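Local atomic coordinates of mevalonate kinase, putative (Leishmania major, PDB entry 2HFS), a protein that probably catalyses the ATP-dependent phosphorylation of (R)-mevalonate to (R)-5-phosphomevalonate, an early step in isoprenoid biosynthesis. Residues G14-Y19 against L126-Q131; G113-D118 against G148-T153; A121-L126 against N140-V145. One frame throughout, in Å; residues are numbered along the deposited sequence.

Contact 1 (G14-Y19 against L126-Q131); sequences GKNIGY and LSELYQ
E128 reaches from the last turn of helix 114-130 to G14 and N16, in the segment that runs into strand 17-25. The contact joins this segment to the far end of the helix in the N-terminal part of the GHMP kinase fold. It is almost wholly polar. The E128 side chain is extended, with CG anti to the backbone N (chi1 -178°), and this carries its carboxylate clear of the helix to the loop.

Two kinds of donor meet there. The first is a side-chain amide: N16 ND2 gives a hydrogen bond to E128 OE1 at 3.0 Å. The bond is fairly straight, 165° at the hydrogen, and lies close to the amide plane. The amide and carboxylate planes are turned 56° apart. The second is the main chain. G14 N binds E128 OE1 at 3.1 Å on the syn lone pair, and adds a weak bond to E128 OE2. OE1 is thus gripped twice. OE2 also takes a salt bridge from K9 and a bond from T13 N, which should favour a charged carboxylate.

The helix closes beyond E128 with a Schellman motif at Q131, whose phi is positive. E128 O accepts two bonds there: Q131 N at 3.0 Å, and Q131 NE2 at 2.9 Å in the carbonyl plane.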
# COMPACT_ATOMS: atom_id res chain seq x y z
N GLY A 14 20.65 -9.21 -8.31
CA GLY A 14 19.90 -8.02 -8.73
C GLY A 14 19.30 -7.33 -7.52
O GLY A 14 19.60 -7.71 -6.38
N LYS A 15 18.45 -6.33 -7.77
CA LYS A 15 17.74 -5.64 -6.70
C LYS A 15 16.22 -5.88 -6.82
O LYS A 15 15.48 -5.10 -7.46
CB LYS A 15 18.09 -4.15 -6.69
CG LYS A 15 17.55 -3.40 -5.48
CD LYS A 15 18.34 -2.13 -5.19
CE LYS A 15 17.78 -1.42 -3.97
NZ LYS A 15 18.19 -2.11 -2.73
N ASN A 16 15.78 -6.98 -6.23
CA ASN A 16 14.40 -7.45 -6.35
C ASN A 16 13.55 -6.88 -5.25
O ASN A 16 13.64 -7.30 -4.11
CB ASN A 16 14.36 -8.97 -6.33
CG ASN A 16 15.12 -9.56 -7.47
OD1 ASN A 16 14.75 -9.38 -8.64
ND2 ASN A 16 16.22 -10.22 -7.16
N ILE A 17 12.72 -5.91 -5.62
CA ILE A 17 11.97 -5.16 -4.62
C ILE A 17 10.47 -5.11 -4.94
O ILE A 17 10.06 -5.33 -6.08
CB ILE A 17 12.53 -3.72 -4.53
CG1 ILE A 17 12.13 -2.90 -5.76
CG2 ILE A 17 14.07 -3.73 -4.30
CD1 ILE A 17 12.63 -1.47 -5.77
N GLY A 18 9.70 -4.75 -3.92
CA GLY A 18 8.26 -4.41 -4.07
C GLY A 18 8.01 -3.11 -3.33
O GLY A 18 8.45 -2.96 -2.19
N TYR A 19 7.35 -2.15 -3.98
CA TYR A 19 7.09 -0.86 -3.34
C TYR A 19 5.96 -0.92 -2.31
O TYR A 19 5.05 -1.75 -2.45
CB TYR A 19 6.78 0.21 -4.38
CG TYR A 19 7.80 0.30 -5.49
CD1 TYR A 19 9.05 0.89 -5.27
CD2 TYR A 19 7.53 -0.22 -6.76
CE1 TYR A 19 9.99 0.99 -6.30
CE2 TYR A 19 8.48 -0.12 -7.80
CZ TYR A 19 9.69 0.50 -7.54
OH TYR A 19 10.65 0.58 -8.54
N LEU A 126 12.55 -14.82 -7.38
CA LEU A 126 12.36 -16.14 -7.98
C LEU A 126 12.58 -16.05 -9.48
O LEU A 126 13.27 -16.91 -10.07
CB LEU A 126 10.97 -16.70 -7.66
CG LEU A 126 10.71 -17.10 -6.19
CD1 LEU A 126 9.20 -17.36 -5.96
CD2 LEU A 126 11.53 -18.34 -5.81
N SER A 127 12.01 -15.02 -10.11
CA SER A 127 12.22 -14.83 -11.53
C SER A 127 13.71 -14.76 -11.82
O SER A 127 14.20 -15.40 -12.76
CB SER A 127 11.54 -13.55 -12.04
OG SER A 127 11.73 -13.41 -13.44
N GLU A 128 14.45 -14.01 -11.01
CA GLU A 128 15.89 -13.96 -11.20
C GLU A 128 16.52 -15.35 -11.08
O GLU A 128 17.20 -15.80 -12.00
CB GLU A 128 16.60 -13.00 -10.25
CG GLU A 128 18.10 -12.96 -10.54
CD GLU A 128 18.89 -11.94 -9.77
OE1 GLU A 128 18.30 -11.06 -9.12
OE2 GLU A 128 20.14 -12.02 -9.82
N LEU A 129 16.28 -16.01 -9.95
CA LEU A 129 17.04 -17.20 -9.61
C LEU A 129 16.73 -18.35 -10.55
O LEU A 129 17.62 -19.11 -10.92
CB LEU A 129 16.76 -17.60 -8.17
CG LEU A 129 17.82 -18.54 -7.57
CD1 LEU A 129 18.92 -17.69 -6.98
CD2 LEU A 129 17.19 -19.37 -6.48
N TYR A 130 15.46 -18.44 -10.95
CA TYR A 130 15.00 -19.47 -11.89
C TYR A 130 15.03 -18.99 -13.35
O TYR A 130 14.65 -19.73 -14.28
CB TYR A 130 13.61 -19.98 -11.45
CG TYR A 130 13.71 -20.75 -10.14
CD1 TYR A 130 13.81 -22.13 -10.13
CD2 TYR A 130 13.75 -20.07 -8.91
CE1 TYR A 130 13.93 -22.84 -8.92
CE2 TYR A 130 13.89 -20.76 -7.70
CZ TYR A 130 13.99 -22.14 -7.72
OH TYR A 130 14.10 -22.81 -6.52
N GLN A 131 15.52 -17.76 -13.55
CA GLN A 131 15.59 -17.10 -14.86
C GLN A 131 14.28 -17.26 -15.65
O GLN A 131 14.26 -17.81 -16.75
CB GLN A 131 16.79 -17.60 -15.69
CG GLN A 131 18.16 -17.20 -15.17
CD GLN A 131 18.51 -15.75 -15.45
OE1 GLN A 131 18.88 -15.41 -16.57
NE2 GLN A 131 18.42 -14.91 -14.43

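Contact 2 (G113-D118 against G148-T153); sequences GASASD and GGYHGT
Y150 lays one ring face on S115, and this is the tight part of the contact. S115 CB sits 3.3 Å from the ring centroid of Y150 and only 4° off the ring normal, so the CH-pi contact is almost central. S115 CB is about equally far from all six ring carbons. Y150 CG lies beside the backbone N (chi1 -72°), which carries the ring over S115. S115 OG bonds E147, which directly precedes residues 148-153.

The hydroxyl end is polar. Y150 OH lies 3.0 Å from D118 OD2, within hydrogen-bonding distance, one helical turn on from S115. The carboxylate is turned 67° from the ring plane. Q78 also bonds D118 OD2, and H82 bonds OD1, so both oxygens of this buried group have partners.

The loop beyond Y150 is different. H151, G152 and T153 are exposed and do not touch residues 113-118. T153 follows a cis peptide bond, and its side chain is not modelled.

G113 is the N-cap of helix 114-130, at the end of the glycine- and serine-rich loop characteristic of GHMP kinases. Y150 comes from the loop between helices 136-146 and 157-164. Its side chain also meets E77, Q78 and A81 of helix 70-88.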
# COMPACT_ATOMS: atom_id res chain seq x y z
N GLY A 113 0.47 -1.73 2.61
CA GLY A 113 0.56 -2.76 1.55
C GLY A 113 1.80 -3.65 1.62
O GLY A 113 2.28 -4.16 0.59
N ALA A 114 2.30 -3.87 2.83
CA ALA A 114 3.57 -4.57 3.03
C ALA A 114 3.53 -6.03 2.61
O ALA A 114 4.54 -6.57 2.14
CB ALA A 114 4.02 -4.44 4.48
N SER A 115 2.38 -6.68 2.79
CA SER A 115 2.27 -8.07 2.39
C SER A 115 2.42 -8.20 0.87
O SER A 115 3.11 -9.11 0.39
CB SER A 115 1.00 -8.75 2.98
OG SER A 115 -0.19 -8.37 2.33
N ALA A 116 1.80 -7.29 0.11
CA ALA A 116 2.03 -7.24 -1.33
C ALA A 116 3.49 -6.97 -1.69
O ALA A 116 4.02 -7.61 -2.59
CB ALA A 116 1.10 -6.23 -2.02
N SER A 117 4.13 -6.02 -1.01
CA SER A 117 5.56 -5.70 -1.25
C SER A 117 6.42 -6.93 -1.06
O SER A 117 7.37 -7.15 -1.84
CB SER A 117 6.08 -4.57 -0.35
OG SER A 117 5.10 -3.56 -0.15
N ASP A 118 6.06 -7.71 -0.04
CA ASP A 118 6.68 -9.02 0.26
C ASP A 118 6.56 -9.96 -0.94
O ASP A 118 7.59 -10.38 -1.50
CB ASP A 118 6.04 -9.59 1.53
CG ASP A 118 6.63 -10.93 1.98
OD1 ASP A 118 7.54 -11.49 1.32
OD2 ASP A 118 6.22 -11.49 3.01
N GLY A 148 -3.23 -14.03 -1.77
CA GLY A 148 -4.29 -14.95 -1.33
C GLY A 148 -3.97 -15.65 -0.02
O GLY A 148 -4.87 -16.19 0.62
N GLY A 149 -2.70 -15.66 0.38
CA GLY A 149 -2.27 -16.29 1.63
C GLY A 149 -2.41 -15.42 2.87
O GLY A 149 -2.41 -15.92 4.00
N TYR A 150 -2.51 -14.11 2.66
CA TYR A 150 -2.82 -13.16 3.74
C TYR A 150 -4.33 -12.92 3.83
O TYR A 150 -5.06 -13.12 2.84
CB TYR A 150 -2.09 -11.83 3.51
CG TYR A 150 -0.60 -11.86 3.73
CD1 TYR A 150 0.28 -12.14 2.68
CD2 TYR A 150 -0.05 -11.59 4.99
CE1 TYR A 150 1.66 -12.16 2.89
CE2 TYR A 150 1.33 -11.61 5.20
CZ TYR A 150 2.18 -11.91 4.14
OH TYR A 150 3.55 -11.91 4.34
N HIS A 151 -4.78 -12.46 5.00
CA HIS A 151 -6.22 -12.38 5.34
C HIS A 151 -7.09 -11.58 4.36
O HIS A 151 -6.85 -10.39 4.12
CB HIS A 151 -6.42 -11.90 6.78
CG HIS A 151 -6.01 -12.90 7.81
ND1 HIS A 151 -6.11 -14.26 7.60
CD2 HIS A 151 -5.54 -12.75 9.07
CE1 HIS A 151 -5.69 -14.90 8.68
NE2 HIS A 151 -5.35 -14.01 9.59
N GLY A 152 -8.13 -12.26 3.84
CA GLY A 152 -8.89 -11.81 2.66
C GLY A 152 -9.54 -10.44 2.73
O GLY A 152 -9.99 -10.02 3.80
N THR A 153 -9.66 -9.74 1.59
CA THR A 153 -9.37 -10.28 0.24
C THR A 153 -8.69 -9.24 -0.66
O THR A 153 -8.99 -8.04 -0.54

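Contact 3 (A121-L126 against N140-V145); sequences AFSRAL and NLSAFV
S123 and S142 have the closest CA atoms between residues 121-126 and 140-145, 6.4 Å apart. Both segments are helical throughout. Residues 121-126 belong to helix 114-130, and residues 140-145 to helix 136-146. Each keeps its regular backbone bonds, such as L126 N to F122 O and V145 N to L141 O.

Small side chains permit the near approach. S142 OG donates a hydrogen bond to S123 OG at 2.8 Å. S142 OG stands anti to its own backbone N (chi1 -174°), which projects it across the gap. S123 OG is instead anti to its carbonyl carbon and beside its N (chi1 -66°). From there it also bonds V119 O, one turn back in the same helix. The two buried hydroxyls therefore form a short relay ending on a main-chain carbonyl.

These helices are part of the helical layer of the GHMP kinase N-terminal region, with helix 70-88 alongside. V85 of that helix touches both serines, and L89, just past it, touches S142.

The bond leaves S142 OG at a sharp angle and brings S142 CB to 3.3 Å from S123 OG. A143 adds a minor contact: its backbone N lies 3.9 Å from S123 OG.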
# COMPACT_ATOMS: atom_id res chain seq x y z
N ALA A 121 8.39 -8.65 -4.17
CA ALA A 121 9.85 -8.81 -4.11
C ALA A 121 10.25 -10.27 -4.31
O ALA A 121 11.18 -10.58 -5.08
CB ALA A 121 10.37 -8.27 -2.77
N PHE A 122 9.53 -11.17 -3.65
CA PHE A 122 9.73 -12.62 -3.75
C PHE A 122 9.59 -13.13 -5.19
O PHE A 122 10.46 -13.86 -5.67
CB PHE A 122 8.75 -13.33 -2.79
CG PHE A 122 8.97 -14.82 -2.65
CD1 PHE A 122 10.24 -15.36 -2.69
CD2 PHE A 122 7.87 -15.66 -2.48
CE1 PHE A 122 10.43 -16.77 -2.55
CE2 PHE A 122 8.04 -17.05 -2.33
CZ PHE A 122 9.32 -17.60 -2.36
N SER A 123 8.48 -12.77 -5.85
CA SER A 123 8.23 -13.14 -7.24
C SER A 123 9.36 -12.69 -8.16
O SER A 123 9.79 -13.44 -9.03
CB SER A 123 6.90 -12.56 -7.71
OG SER A 123 5.84 -13.16 -6.98
N ARG A 124 9.82 -11.46 -7.97
CA ARG A 124 10.94 -10.92 -8.73
C ARG A 124 12.23 -11.70 -8.48
O ARG A 124 12.92 -12.05 -9.44
CB ARG A 124 11.13 -9.42 -8.42
CG ARG A 124 10.04 -8.51 -9.02
CD ARG A 124 10.44 -7.03 -9.08
NE ARG A 124 9.37 -6.17 -9.60
CZ ARG A 124 9.01 -6.09 -10.88
NH1 ARG A 124 9.62 -6.83 -11.81
NH2 ARG A 124 8.03 -5.27 -11.22
N ALA A 125 12.54 -11.99 -7.22
CA ALA A 125 13.76 -12.76 -6.89
C ALA A 125 13.72 -14.18 -7.44
O ALA A 125 14.74 -14.68 -7.91
CB ALA A 125 13.98 -12.79 -5.39
N LEU A 126 12.55 -14.82 -7.38
CA LEU A 126 12.36 -16.14 -7.98
C LEU A 126 12.58 -16.05 -9.48
O LEU A 126 13.27 -16.91 -10.07
CB LEU A 126 10.97 -16.70 -7.66
CG LEU A 126 10.71 -17.10 -6.19
CD1 LEU A 126 9.20 -17.36 -5.96
CD2 LEU A 126 11.53 -18.34 -5.81
N ASN A 140 2.99 -9.21 -11.21
CA ASN A 140 1.75 -8.72 -10.58
C ASN A 140 0.72 -9.82 -10.30
O ASN A 140 0.14 -9.85 -9.22
CB ASN A 140 1.15 -7.57 -11.40
CG ASN A 140 0.13 -6.75 -10.61
OD1 ASN A 140 0.21 -6.63 -9.38
ND2 ASN A 140 -0.82 -6.16 -11.32
N LEU A 141 0.55 -10.73 -11.26
CA LEU A 141 -0.28 -11.92 -11.10
C LEU A 141 0.24 -12.87 -10.04
O LEU A 141 -0.53 -13.45 -9.27
CB LEU A 141 -0.38 -12.69 -12.42
CG LEU A 141 -1.43 -13.82 -12.34
CD1 LEU A 141 -2.80 -13.20 -12.45
CD2 LEU A 141 -1.18 -14.84 -13.43
N SER A 142 1.56 -13.05 -10.02
CA SER A 142 2.18 -13.92 -9.04
C SER A 142 1.93 -13.33 -7.65
O SER A 142 1.57 -14.07 -6.73
CB SER A 142 3.68 -14.05 -9.32
OG SER A 142 4.28 -14.99 -8.46
N ALA A 143 2.11 -12.01 -7.52
CA ALA A 143 1.86 -11.31 -6.25
C ALA A 143 0.40 -11.48 -5.88
O ALA A 143 0.06 -11.81 -4.75
CB ALA A 143 2.25 -9.84 -6.35
N PHE A 144 -0.48 -11.30 -6.86
CA PHE A 144 -1.91 -11.41 -6.61
C PHE A 144 -2.28 -12.79 -6.06
O PHE A 144 -3.10 -12.91 -5.13
CB PHE A 144 -2.72 -11.11 -7.87
CG PHE A 144 -4.21 -11.12 -7.64
CD1 PHE A 144 -4.84 -10.02 -7.08
CD2 PHE A 144 -4.96 -12.24 -7.96
CE1 PHE A 144 -6.21 -10.03 -6.85
CE2 PHE A 144 -6.33 -12.26 -7.72
CZ PHE A 144 -6.95 -11.15 -7.18
N VAL A 145 -1.66 -13.83 -6.62
CA VAL A 145 -1.95 -15.19 -6.18
C VAL A 145 -1.45 -15.33 -4.74
O VAL A 145 -2.16 -15.85 -3.88
CB VAL A 145 -1.29 -16.24 -7.13
CG1 VAL A 145 -1.12 -17.60 -6.45
CG2 VAL A 145 -2.07 -16.35 -8.45

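Overall arrangement
All three contacts use helix 114-130. Contact 2 lies at its start, contact 3 further along and contact 1 at its end. The centres of contacts 1 and 2 are about 18 Å apart, those of contacts 2 and 3 about 11 Å, and those of contacts 1 and 3 about 9 Å. Contacts 1 and 3 share L126 and touch directly: N16 CG packs 3.5 Å from A125 CA. Contacts 1 and 2 are joined by a probable hydrogen bond of 2.9 Å between S117 OG and Y19 O. Contact 2 includes the last part of the glycine- and serine-rich motif, which in GHMP kinases wraps the nucleotide phosphates. The other two lie farther along the helix from that motif.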